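Local coordinates for protein techylectin-5A (Tachypleus tridentatus, PDB 1JC9) that recognises acetyl group-containing substances on cells, agglutinating bacteria and human erythrocytes as a lectin of horseshoe crab innate immunity, at residues A244-G247 / Y248-L252; L145-K148 / E149-R153. All blocks are in the same frame, centred on the assembly; numbering follows the deposited sequence.

Interaction 1. Residues A244-G247 / Y248-L252; sequences AWKG and YHYSL. With NAG (2-acetamido-2-deoxy-beta-D-glucopyranose), chain B.
K246 packs over the ring of Y250 where a short helix of the fibrinogen-like domain turns into the strand that follows it. The tight part lies here and beside W245. Y250 has its CG anti to the backbone N (chi1 -166°), and this sets the ring alongside the lysine chain. K246 CB meets Y250 CB at 3.6 Å, and K246 CD sits over the centre of one ring face. K246 bends at chi2 (-69°), and its CE covers the rim of one face of the W245 ring. Any cation-pi attraction from K246 NZ to Y250 is weak at this range; the ammonium's partner is D147. L252 CD2 approaches the indole obliquely, 3.7 Å from W245 CZ3.

The turn is looser. G247 leaves the helix with positive phi, and a water bridges the gap: it donates to K246 O (2.6 Å) and accepts from H249 N (2.8 Å). H249 lies on the exposed side.

The Y248 side chain starts out away from the helix end, and its ring lines the acetyl-sugar pocket. H220 and Y236 pack their rings against it, and its OH also hydrogen-bonds to H220 O. The acetyl methyl C8 of NAG lies over one face of the Y248 ring, 3.8 Å from Y248 CE1, while NAG O1 donates a hydrogen bond to Y248 OH at 2.7 Å.

Interaction 2. Residues L145-K148 / E149-R153; sequences LKDK and ENDTR
D147 OD1 is met by two backbone N-H groups of the hairpin loop, E149 N inside the turn and D151 N just past it. D151 N reaches it at 3.1 Å, from above the carboxylate plane. E149 N is nearer, but its bond is bent and weak (128°); it closes an Asx turn. The D147 side chain can fold over the loop because CG stands between the backbone N and the carbonyl carbon (chi1 66°).

The backbone forms a type I turn from D147 to N150, followed by a G1 beta bulge. N150 has positive phi. N150 N bonds to D147 O at 3.0 Å, and D147 N bonds to D151 O at 3.1 Å. Beyond the bulge L145 and R153 exchange two backbone bonds, the shorter from L145 N to R153 O at 2.9 Å.

On one face K146 runs alongside T152, with K146 CG 3.9 Å from T152 CG2. N150, a predicted glycosylation site that carries no sugar here, lies beside the same lysine. R153 NH1 forms a salt bridge with D151 OD2 (2.7 Å) and also bonds to T152 O, which lies in the guanidinium plane.

D147 has two acid neighbours, E149 near OD1 and D151 near OD2, which should be unfavourable by itself. The N-H donors on OD1 probably ease the first, while K246 on D147 OD2 and R153 on D151 OD2 probably ease the second.

Interactions 1 and 2 touch directly, and their strands, 250-261 and 139-146, are neighbours in one sheet. The salt bridge from K246 to D147 ties them, at 3.1 Å from K246 NZ to D147 OD2, and Y250 OH probably hydrogen-bonds to K148 N. The W245 ring packs on the aliphatic part of R153. Both contacts are partly buried. Interaction 1 is the more apolar of the two, with aromatic and aliphatic packing and bridging waters in its turn. Interaction 2 is a hairpin end, more exposed, and relies on backbone bonds and charges. Interaction 1 also contributes Y248 to the sugar pocket, whereas interaction 2 lies away from it.

Interaction 1. Residues A244-G247 / Y248-L252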
ATOM      1  N   ALA A 244      -3.832 -10.709 -11.730  1.00 23.65           N
ATOM      2  CA  ALA A 244      -4.971 -10.586 -12.631  1.00 24.64           C
ATOM      3  C   ALA A 244      -4.720  -9.749 -13.877  1.00 25.12           C
ATOM      4  O   ALA A 244      -5.436  -9.883 -14.865  1.00 26.24           O
ATOM      5  CB  ALA A 244      -6.180 -10.046 -11.871  1.00 24.65           C
ATOM      6  N   TRP A 245      -3.710  -8.888 -13.849  1.00 24.91           N
ATOM      7  CA  TRP A 245      -3.432  -8.063 -15.013  1.00 25.63           C
ATOM      8  C   TRP A 245      -2.216  -8.518 -15.818  1.00 27.42           C
ATOM      9  O   TRP A 245      -2.328  -8.777 -17.015  1.00 28.21           O
ATOM     10  CB  TRP A 245      -3.264  -6.592 -14.598  1.00 24.48           C
ATOM     11  CG  TRP A 245      -3.033  -5.652 -15.757  1.00 24.64           C
ATOM     12  CD1 TRP A 245      -3.446  -5.827 -17.052  1.00 23.58           C
ATOM     13  CD2 TRP A 245      -2.358  -4.386 -15.721  1.00 23.55           C
ATOM     14  NE1 TRP A 245      -3.068  -4.751 -17.819  1.00 23.89           N
ATOM     15  CE2 TRP A 245      -2.400  -3.853 -17.031  1.00 24.13           C
ATOM     16  CE3 TRP A 245      -1.725  -3.649 -14.710  1.00 23.82           C
ATOM     17  CZ2 TRP A 245      -1.830  -2.614 -17.359  1.00 23.49           C
ATOM     18  CZ3 TRP A 245      -1.159  -2.415 -15.035  1.00 22.78           C
ATOM     19  CH2 TRP A 245      -1.216  -1.912 -16.350  1.00 24.33           C
ATOM     20  N   LYS A 246      -1.061  -8.633 -15.167  1.00 27.84           N
ATOM     21  CA  LYS A 246       0.160  -9.016 -15.876  1.00 28.42           C
ATOM     22  C   LYS A 246       0.776 -10.376 -15.533  1.00 28.12           C
ATOM     23  O   LYS A 246       1.872 -10.687 -16.000  1.00 30.24           O
ATOM     24  CB  LYS A 246       1.220  -7.931 -15.680  1.00 29.65           C
ATOM     25  CG  LYS A 246       0.833  -6.564 -16.222  1.00 31.82           C
ATOM     26  CD  LYS A 246       0.792  -6.572 -17.740  1.00 36.01           C
ATOM     27  CE  LYS A 246       0.653  -5.166 -18.303  1.00 37.46           C
ATOM     28  NZ  LYS A 246       0.687  -5.163 -19.794  1.00 38.18           N
ATOM     29  N   GLY A 247       0.093 -11.183 -14.728  1.00 26.36           N
ATOM     30  CA  GLY A 247       0.632 -12.486 -14.371  1.00 25.78           C
ATOM     31  C   GLY A 247       1.678 -12.467 -13.262  1.00 27.25           C
ATOM     32  O   GLY A 247       1.707 -11.552 -12.433  1.00 28.44           O
ATOM     33  N   TYR A 248       2.545 -13.476 -13.244  1.00 25.75           N
ATOM     34  CA  TYR A 248       3.590 -13.571 -12.225  1.00 24.96           C
ATOM     35  C   TYR A 248       5.006 -13.274 -12.719  1.00 25.36           C
ATOM     36  O   TYR A 248       5.970 -13.467 -11.977  1.00 25.49           O
ATOM     37  CB  TYR A 248       3.584 -14.959 -11.586  1.00 23.75           C
ATOM     38  CG  TYR A 248       2.477 -15.191 -10.583  1.00 23.50           C
ATOM     39  CD1 TYR A 248       2.257 -14.290  -9.539  1.00 21.81           C
ATOM     40  CD2 TYR A 248       1.693 -16.346 -10.635  1.00 22.27           C
ATOM     41  CE1 TYR A 248       1.296 -14.533  -8.572  1.00 22.68           C
ATOM     42  CE2 TYR A 248       0.729 -16.600  -9.671  1.00 22.76           C
ATOM     43  CZ  TYR A 248       0.538 -15.688  -8.638  1.00 22.70           C
ATOM     44  OH  TYR A 248      -0.386 -15.946  -7.658  1.00 22.05           O
ATOM     45  N   HIS A 249       5.141 -12.806 -13.956  1.00 24.74           N
ATOM     46  CA  HIS A 249       6.465 -12.512 -14.503  1.00 25.14           C
ATOM     47  C   HIS A 249       6.593 -11.091 -15.039  1.00 25.81           C
ATOM     48  O   HIS A 249       7.300 -10.850 -16.020  1.00 26.52           O
ATOM     49  CB  HIS A 249       6.805 -13.516 -15.609  1.00 24.59           C
ATOM     50  CG  HIS A 249       7.122 -14.888 -15.102  1.00 24.84           C
ATOM     51  ND1 HIS A 249       8.377 -15.246 -14.658  1.00 25.13           N
ATOM     52  CD2 HIS A 249       6.339 -15.984 -14.942  1.00 23.56           C
ATOM     53  CE1 HIS A 249       8.356 -16.503 -14.249  1.00 23.68           C
ATOM     54  NE2 HIS A 249       7.130 -16.973 -14.410  1.00 23.26           N
ATOM     55  N   TYR A 250       5.914 -10.150 -14.389  1.00 24.41           N
ATOM     56  CA  TYR A 250       5.958  -8.759 -14.814  1.00 23.10           C
ATOM     57  C   TYR A 250       5.904  -7.838 -13.595  1.00 23.08           C
ATOM     58  O   TYR A 250       4.885  -7.757 -12.899  1.00 22.39           O
ATOM     59  CB  TYR A 250       4.787  -8.465 -15.761  1.00 23.57           C
ATOM     60  CG  TYR A 250       4.914  -7.158 -16.515  1.00 26.57           C
ATOM     61  CD1 TYR A 250       4.679  -5.939 -15.884  1.00 27.03           C
ATOM     62  CD2 TYR A 250       5.294  -7.143 -17.859  1.00 28.56           C
ATOM     63  CE1 TYR A 250       4.820  -4.736 -16.569  1.00 28.74           C
ATOM     64  CE2 TYR A 250       5.441  -5.945 -18.556  1.00 28.55           C
ATOM     65  CZ  TYR A 250       5.204  -4.745 -17.905  1.00 30.14           C
ATOM     66  OH  TYR A 250       5.363  -3.557 -18.584  1.00 30.63           O
ATOM     67  N   SER A 251       7.015  -7.152 -13.347  1.00 21.57           N
ATOM     68  CA  SER A 251       7.136  -6.235 -12.222  1.00 22.62           C
ATOM     69  C   SER A 251       6.736  -4.833 -12.678  1.00 23.81           C
ATOM     70  O   SER A 251       7.483  -4.174 -13.412  1.00 23.67           O
ATOM     71  CB  SER A 251       8.584  -6.235 -11.716  1.00 20.84           C
ATOM     72  OG  SER A 251       8.740  -5.428 -10.563  1.00 21.89           O
ATOM     73  N   LEU A 252       5.557  -4.382 -12.242  1.00 22.63           N
ATOM     74  CA  LEU A 252       5.056  -3.060 -12.623  1.00 22.08           C
ATOM     75  C   LEU A 252       6.055  -1.962 -12.255  1.00 21.56           C
ATOM     76  O   LEU A 252       6.603  -1.938 -11.152  1.00 22.16           O
ATOM     77  CB  LEU A 252       3.691  -2.805 -11.962  1.00 22.07           C
ATOM     78  CG  LEU A 252       2.572  -3.767 -12.392  1.00 22.48           C
ATOM     79  CD1 LEU A 252       1.399  -3.670 -11.437  1.00 24.30           C
ATOM     80  CD2 LEU A 252       2.132  -3.452 -13.817  1.00 22.44           C
TER
HETATM   81  C1  NAG B 270      -0.421 -19.452  -6.415  1.00 48.59           C
HETATM   82  C2  NAG B 270       1.000 -19.556  -5.686  1.00 47.22           C
HETATM   83  C3  NAG B 270       1.574 -21.003  -5.936  1.00 48.72           C
HETATM   84  C4  NAG B 270       0.603 -21.957  -5.279  1.00 51.79           C
HETATM   85  C5  NAG B 270      -0.800 -21.786  -5.966  1.00 52.97           C
HETATM   86  C6  NAG B 270      -1.856 -22.700  -5.336  1.00 54.62           C
HETATM   87  C7  NAG B 270       2.295 -17.533  -5.421  1.00 36.23           C
HETATM   88  C8  NAG B 270       3.223 -16.470  -5.920  1.00 32.73           C
HETATM   89  N2  NAG B 270       1.911 -18.557  -6.266  1.00 40.32           N
HETATM   90  O1  NAG B 270      -1.057 -18.145  -6.251  1.00 50.83           O
HETATM   91  O3  NAG B 270       2.842 -21.165  -5.303  1.00 50.07           O
HETATM   92  O4  NAG B 270       1.073 -23.341  -5.456  1.00 53.66           O
HETATM   93  O5  NAG B 270      -1.329 -20.429  -5.850  1.00 51.36           O
HETATM   94  O6  NAG B 270      -3.064 -22.390  -6.099  1.00 57.43           O
HETATM   95  O7  NAG B 270       1.897 -17.448  -4.233  1.00 30.68           O
HETATM   96  O   HOH W   1       3.896 -12.320 -16.374  1.00 26.00           O
HETATM   97  O   HOH W   2       2.303  -8.737 -12.527  1.00 24.29           O

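Interaction 2. Residues L145-K148 / E149-R153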
ATOM      1  N   LEU A 145      -2.162   1.325 -10.882  1.00 22.46           N
ATOM      2  CA  LEU A 145      -1.079   0.567 -11.503  1.00 24.24           C
ATOM      3  C   LEU A 145      -0.781   1.030 -12.930  1.00 25.44           C
ATOM      4  O   LEU A 145      -1.688   1.400 -13.680  1.00 24.72           O
ATOM      5  CB  LEU A 145      -1.460  -0.917 -11.532  1.00 22.45           C
ATOM      6  CG  LEU A 145      -2.208  -1.439 -10.299  1.00 23.50           C
ATOM      7  CD1 LEU A 145      -2.822  -2.795 -10.611  1.00 24.60           C
ATOM      8  CD2 LEU A 145      -1.252  -1.534  -9.112  1.00 22.73           C
ATOM      9  N   LYS A 146       0.490   0.986 -13.307  1.00 26.63           N
ATOM     10  CA  LYS A 146       0.906   1.394 -14.644  1.00 28.97           C
ATOM     11  C   LYS A 146       2.028   0.482 -15.137  1.00 29.03           C
ATOM     12  O   LYS A 146       2.934   0.148 -14.372  1.00 28.86           O
ATOM     13  CB  LYS A 146       1.394   2.848 -14.615  1.00 30.39           C
ATOM     14  CG  LYS A 146       1.881   3.367 -15.961  1.00 35.31           C
ATOM     15  CD  LYS A 146       2.531   4.742 -15.846  1.00 38.48           C
ATOM     16  CE  LYS A 146       1.542   5.803 -15.397  1.00 41.61           C
ATOM     17  NZ  LYS A 146       2.189   7.145 -15.300  1.00 45.87           N
ATOM     18  N   ASP A 147       1.970   0.068 -16.404  1.00 29.82           N
ATOM     19  CA  ASP A 147       3.021  -0.789 -16.946  1.00 30.11           C
ATOM     20  C   ASP A 147       4.033   0.036 -17.741  1.00 32.26           C
ATOM     21  O   ASP A 147       3.933   1.264 -17.786  1.00 31.81           O
ATOM     22  CB  ASP A 147       2.440  -1.914 -17.818  1.00 29.36           C
ATOM     23  CG  ASP A 147       1.772  -1.407 -19.083  1.00 29.30           C
ATOM     24  OD1 ASP A 147       2.131  -0.315 -19.572  1.00 28.50           O
ATOM     25  OD2 ASP A 147       0.893  -2.123 -19.604  1.00 28.78           O
ATOM     26  N   LYS A 148       5.004  -0.631 -18.362  1.00 34.50           N
ATOM     27  CA  LYS A 148       6.044   0.067 -19.120  1.00 37.86           C
ATOM     28  C   LYS A 148       5.564   0.788 -20.376  1.00 38.68           C
ATOM     29  O   LYS A 148       6.240   1.692 -20.865  1.00 38.40           O
ATOM     30  CB  LYS A 148       7.177  -0.898 -19.479  1.00 39.29           C
ATOM     31  CG  LYS A 148       7.810  -1.552 -18.267  1.00 41.09           C
ATOM     32  CD  LYS A 148       9.079  -2.305 -18.619  1.00 43.72           C
ATOM     33  CE  LYS A 148      10.209  -1.353 -18.963  1.00 44.33           C
ATOM     34  NZ  LYS A 148      11.493  -2.086 -19.123  1.00 47.78           N
ATOM     35  N   GLU A 149       4.408   0.391 -20.899  1.00 40.09           N
ATOM     36  CA  GLU A 149       3.854   1.040 -22.083  1.00 42.35           C
ATOM     37  C   GLU A 149       3.030   2.253 -21.664  1.00 41.80           C
ATOM     38  O   GLU A 149       2.388   2.896 -22.495  1.00 41.32           O
ATOM     39  CB  GLU A 149       2.965   0.071 -22.868  1.00 45.34           C
ATOM     40  CG  GLU A 149       3.715  -0.806 -23.857  1.00 51.48           C
ATOM     41  CD  GLU A 149       4.780  -1.651 -23.195  1.00 55.04           C
ATOM     42  OE1 GLU A 149       4.422  -2.516 -22.364  1.00 57.93           O
ATOM     43  OE2 GLU A 149       5.975  -1.449 -23.505  1.00 56.56           O
ATOM     44  N   ASN A 150       3.053   2.552 -20.367  1.00 41.23           N
ATOM     45  CA  ASN A 150       2.313   3.679 -19.801  1.00 40.40           C
ATOM     46  C   ASN A 150       0.805   3.443 -19.729  1.00 38.18           C
ATOM     47  O   ASN A 150       0.036   4.375 -19.497  1.00 38.99           O
ATOM     48  CB  ASN A 150       2.612   4.967 -20.583  1.00 43.55           C
ATOM     49  CG  ASN A 150       3.947   5.585 -20.199  1.00 47.68           C
ATOM     50  OD1 ASN A 150       4.444   6.497 -20.865  1.00 51.12           O
ATOM     51  ND2 ASN A 150       4.532   5.097 -19.110  1.00 48.42           N
ATOM     52  N   ASP A 151       0.380   2.199 -19.925  1.00 34.80           N
ATOM     53  CA  ASP A 151      -1.037   1.871 -19.836  1.00 33.00           C
ATOM     54  C   ASP A 151      -1.361   1.783 -18.337  1.00 30.95           C
ATOM     55  O   ASP A 151      -0.466   1.550 -17.521  1.00 29.49           O
ATOM     56  CB  ASP A 151      -1.314   0.538 -20.541  1.00 34.04           C
ATOM     57  CG  ASP A 151      -2.797   0.223 -20.636  1.00 37.05           C
ATOM     58  OD1 ASP A 151      -3.612   1.173 -20.656  1.00 39.32           O
ATOM     59  OD2 ASP A 151      -3.150  -0.973 -20.707  1.00 40.20           O
ATOM     60  N   THR A 152      -2.625   1.969 -17.967  1.00 29.48           N
ATOM     61  CA  THR A 152      -2.993   1.935 -16.553  1.00 28.69           C
ATOM     62  C   THR A 152      -4.258   1.157 -16.214  1.00 27.03           C
ATOM     63  O   THR A 152      -5.136   0.963 -17.050  1.00 28.81           O
ATOM     64  CB  THR A 152      -3.178   3.358 -15.999  1.00 28.27           C
ATOM     65  OG1 THR A 152      -4.298   3.975 -16.643  1.00 30.22           O
ATOM     66  CG2 THR A 152      -1.941   4.199 -16.251  1.00 28.77           C
ATOM     67  N   ARG A 153      -4.330   0.718 -14.961  1.00 25.21           N
ATOM     68  CA  ARG A 153      -5.475  -0.018 -14.436  1.00 22.32           C
ATOM     69  C   ARG A 153      -5.603   0.399 -12.974  1.00 21.76           C
ATOM     70  O   ARG A 153      -4.650   0.908 -12.388  1.00 21.84           O
ATOM     71  CB  ARG A 153      -5.237  -1.528 -14.519  1.00 23.97           C
ATOM     72  CG  ARG A 153      -5.156  -2.089 -15.935  1.00 25.80           C
ATOM     73  CD  ARG A 153      -6.517  -2.116 -16.632  1.00 29.37           C
ATOM     74  NE  ARG A 153      -6.459  -2.866 -17.886  1.00 30.34           N
ATOM     75  CZ  ARG A 153      -5.871  -2.433 -18.999  1.00 32.85           C
ATOM     76  NH1 ARG A 153      -5.291  -1.238 -19.033  1.00 32.45           N
ATOM     77  NH2 ARG A 153      -5.843  -3.209 -20.076  1.00 34.49           N
TER